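Local coordinates for ankyrin repeat domain protein (Legionella pneumophila subsp. pneumophila, PDB 6MCA) that is an ankyrin-repeat effector with a cysteine protease-like region, interacting with the host LARP7 component of the 7SK snRNP complex, at residues K314-N317 with R318-H322. Sequence-based numbering, arbitrary orientation.
Sequences KKQN and RRYYH
Gln316 lays its amide over one face of the Tyr320 ring where the chain turns from an extended loop into helix 318-329. Amide and ring planes are 13° apart, and Gln316 CD sits 3.9 Å above the Tyr320 ring plane, over its centre. Gln316 CG adds a CH-pi contact over the same ring, 4.0 Å from the Tyr320 centroid. The glutamine chain bends at chi2, which folds the amide back across the phenol instead of extending it past the ring; a hydrogen bond from Gln316 NE2 to the backbone oxygen of Asp310 helps keep it flat there. At the root of that side chain, Gln316 CB packs 3.8 Å from Tyr321 CE2, so the glutamine touches both tyrosines. Tyr320 CD2 in turn stands over the face of the Tyr321 ring. This side is the tightly packed one: both tyrosines are buried, Tyr320 rests on Phe307 and Phe311 of helix 305-312, and Tyr321 meets Phe311 edge-to-face while its hydroxyl bonds to the Phe311 carbonyl. A water accepts from Gln316 N and makes a weak bond to Tyr321 OH. The solvent side is looser. There Asn317 CG lies between backbone N and carbonyl carbon (chi1 53°), a rotation that brings OD1 back to the helix start, 3.0 Å from Tyr320 N. Tyr320 N lies nearly in line with the Asn317 side-chain C=O (165°), while its N-H points well off the line to OD1; Asn317 O takes a weaker share of the same N-H. Arg319 CB brushes Asn317 OD1 at 3.4 Å, but its guanidinium leads outward, NE hydrogen-bonded to Gln323 OE1 one turn on, and Arg318 heads away from the loop toward Ser263. Asn317 is thus the side-chain N-cap of helix 318-329, with the amide-ring stack of Gln316 on Tyr320 beside it on the buried side.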
ATOM      1  N   LYS A 314      18.529  -9.763  -0.655  1.00 47.63           N
ATOM      2  CA  LYS A 314      19.711  -9.326  -1.382  1.00 27.41           C
ATOM      3  C   LYS A 314      19.281  -8.554  -2.620  1.00 40.35           C
ATOM      4  O   LYS A 314      18.189  -8.765  -3.156  1.00 62.01           O
ATOM      5  CB  LYS A 314      20.602 -10.506  -1.795  1.00 28.67           C
ATOM      6  CG  LYS A 314      21.149 -11.335  -0.644  1.00 38.03           C
ATOM      7  CD  LYS A 314      22.338 -12.169  -1.105  1.00 45.73           C
ATOM      8  CE  LYS A 314      22.857 -13.075  -0.001  1.00 50.98           C
ATOM      9  NZ  LYS A 314      22.101 -14.356   0.057  1.00 53.32           N
ATOM     10  N   LYS A 315      20.149  -7.651  -3.071  1.00 50.15           N
ATOM     11  CA  LYS A 315      19.879  -6.875  -4.274  1.00 62.81           C
ATOM     12  C   LYS A 315      20.176  -7.728  -5.502  1.00 51.57           C
ATOM     13  O   LYS A 315      21.292  -8.232  -5.658  1.00 57.31           O
ATOM     14  CB  LYS A 315      20.716  -5.598  -4.285  1.00 49.59           C
ATOM     15  N   GLN A 316      19.176  -7.895  -6.367  1.00 34.41           N
ATOM     16  CA  GLN A 316      19.309  -8.690  -7.579  1.00 47.48           C
ATOM     17  C   GLN A 316      18.898  -7.853  -8.783  1.00 57.82           C
ATOM     18  O   GLN A 316      18.198  -6.845  -8.654  1.00 61.55           O
ATOM     19  CB  GLN A 316      18.458  -9.970  -7.509  1.00 31.44           C
ATOM     20  CG  GLN A 316      18.617 -10.771  -6.220  1.00 33.09           C
ATOM     21  CD  GLN A 316      19.892 -11.595  -6.184  1.00 35.91           C
ATOM     22  OE1 GLN A 316      20.715 -11.532  -7.097  1.00 51.56           O
ATOM     23  NE2 GLN A 316      20.061 -12.375  -5.122  1.00 38.71           N
ATOM     24  N   ASN A 317      19.345  -8.281  -9.962  1.00 51.84           N
ATOM     25  CA  ASN A 317      19.024  -7.607 -11.210  1.00 44.31           C
ATOM     26  C   ASN A 317      17.876  -8.334 -11.910  1.00 39.47           C
ATOM     27  O   ASN A 317      17.379  -9.363 -11.451  1.00 41.79           O
ATOM     28  CB  ASN A 317      20.271  -7.507 -12.100  1.00 52.76           C
ATOM     29  CG  ASN A 317      20.955  -8.850 -12.319  1.00 57.57           C
ATOM     30  OD1 ASN A 317      20.319  -9.903 -12.268  1.00 54.08           O
ATOM     31  ND2 ASN A 317      22.260  -8.815 -12.565  1.00 59.71           N
ATOM     32  N   ARG A 318      17.440  -7.774 -13.038  1.00 41.07           N
ATOM     33  CA  ARG A 318      16.384  -8.398 -13.829  1.00 41.81           C
ATOM     34  C   ARG A 318      16.768  -9.803 -14.295  1.00 38.81           C
ATOM     35  O   ARG A 318      15.893 -10.665 -14.467  1.00 41.22           O
ATOM     36  CB  ARG A 318      16.071  -7.499 -15.024  1.00 39.29           C
ATOM     37  CG  ARG A 318      17.268  -7.402 -15.980  1.00 62.46           C
ATOM     38  CD  ARG A 318      17.538  -6.004 -16.502  1.00 66.32           C
ATOM     39  NE  ARG A 318      16.807  -5.690 -17.727  1.00 75.28           N
ATOM     40  CZ  ARG A 318      16.957  -4.553 -18.401  1.00 89.37           C
ATOM     41  NH1 ARG A 318      17.789  -3.633 -17.936  1.00 65.94           N
ATOM     42  NH2 ARG A 318      16.266  -4.320 -19.516  1.00 91.41           N
ATOM     43  N   ARG A 319      18.063 -10.048 -14.519  1.00 30.09           N
ATOM     44  CA  ARG A 319      18.511 -11.360 -14.974  1.00 37.61           C
ATOM     45  C   ARG A 319      18.220 -12.438 -13.938  1.00 32.84           C
ATOM     46  O   ARG A 319      17.927 -13.584 -14.298  1.00 28.19           O
ATOM     47  CB  ARG A 319      20.006 -11.314 -15.300  1.00 46.81           C
ATOM     48  CG  ARG A 319      20.638 -12.664 -15.595  1.00 47.44           C
ATOM     49  CD  ARG A 319      20.616 -12.974 -17.081  1.00 35.57           C
ATOM     50  NE  ARG A 319      21.293 -14.233 -17.376  1.00 46.78           N
ATOM     51  CZ  ARG A 319      22.547 -14.321 -17.807  1.00 44.77           C
ATOM     52  NH1 ARG A 319      23.264 -13.223 -17.997  1.00 29.70           N
ATOM     53  NH2 ARG A 319      23.084 -15.509 -18.050  1.00 44.00           N
ATOM     54  N   TYR A 320      18.281 -12.088 -12.651  1.00 34.74           N
ATOM     55  CA  TYR A 320      17.982 -13.060 -11.606  1.00 21.05           C
ATOM     56  C   TYR A 320      16.513 -13.459 -11.629  1.00 29.62           C
ATOM     57  O   TYR A 320      16.181 -14.650 -11.595  1.00 27.79           O
ATOM     58  CB  TYR A 320      18.365 -12.493 -10.237  1.00 27.31           C
ATOM     59  CG  TYR A 320      17.896 -13.341  -9.074  1.00 30.57           C
ATOM     60  CD1 TYR A 320      18.645 -14.424  -8.634  1.00 22.21           C
ATOM     61  CD2 TYR A 320      16.705 -13.058  -8.414  1.00 26.54           C
ATOM     62  CE1 TYR A 320      18.223 -15.202  -7.574  1.00 22.88           C
ATOM     63  CE2 TYR A 320      16.274 -13.833  -7.353  1.00 21.14           C
ATOM     64  CZ  TYR A 320      17.038 -14.903  -6.937  1.00 29.88           C
ATOM     65  OH  TYR A 320      16.616 -15.677  -5.880  1.00 26.90           O
ATOM     66  N   TYR A 321      15.615 -12.475 -11.690  1.00 24.55           N
ATOM     67  CA  TYR A 321      14.189 -12.750 -11.594  1.00 28.62           C
ATOM     68  C   TYR A 321      13.590 -13.269 -12.893  1.00 31.27           C
ATOM     69  O   TYR A 321      12.514 -13.875 -12.858  1.00 26.53           O
ATOM     70  CB  TYR A 321      13.436 -11.491 -11.155  1.00 26.11           C
ATOM     71  CG  TYR A 321      13.766 -11.052  -9.749  1.00 31.42           C
ATOM     72  CD1 TYR A 321      13.412 -11.835  -8.657  1.00 29.03           C
ATOM     73  CD2 TYR A 321      14.436  -9.859  -9.512  1.00 25.70           C
ATOM     74  CE1 TYR A 321      13.717 -11.442  -7.367  1.00 35.27           C
ATOM     75  CE2 TYR A 321      14.743  -9.457  -8.225  1.00 30.89           C
ATOM     76  CZ  TYR A 321      14.381 -10.251  -7.158  1.00 30.67           C
ATOM     77  OH  TYR A 321      14.685  -9.855  -5.876  1.00 28.97           O
ATOM     78  N   HIS A 322      14.248 -13.057 -14.031  1.00 24.24           N
ATOM     79  CA  HIS A 322      13.687 -13.469 -15.308  1.00 34.25           C
ATOM     80  C   HIS A 322      14.406 -14.651 -15.944  1.00 32.07           C
ATOM     81  O   HIS A 322      14.026 -15.064 -17.044  1.00 33.03           O
ATOM     82  CB  HIS A 322      13.671 -12.287 -16.282  1.00 26.10           C
ATOM     83  CG  HIS A 322      12.635 -11.256 -15.955  1.00 45.24           C
ATOM     84  ND1 HIS A 322      11.299 -11.429 -16.245  1.00 33.66           N
ATOM     85  CD2 HIS A 322      12.738 -10.047 -15.357  1.00 39.49           C
ATOM     86  CE1 HIS A 322      10.622 -10.368 -15.841  1.00 49.39           C
ATOM     87  NE2 HIS A 322      11.472  -9.515 -15.299  1.00 37.60           N
TER
HETATM   88  O   HOH W   1      16.230  -6.773  -5.582  1.00 47.04           O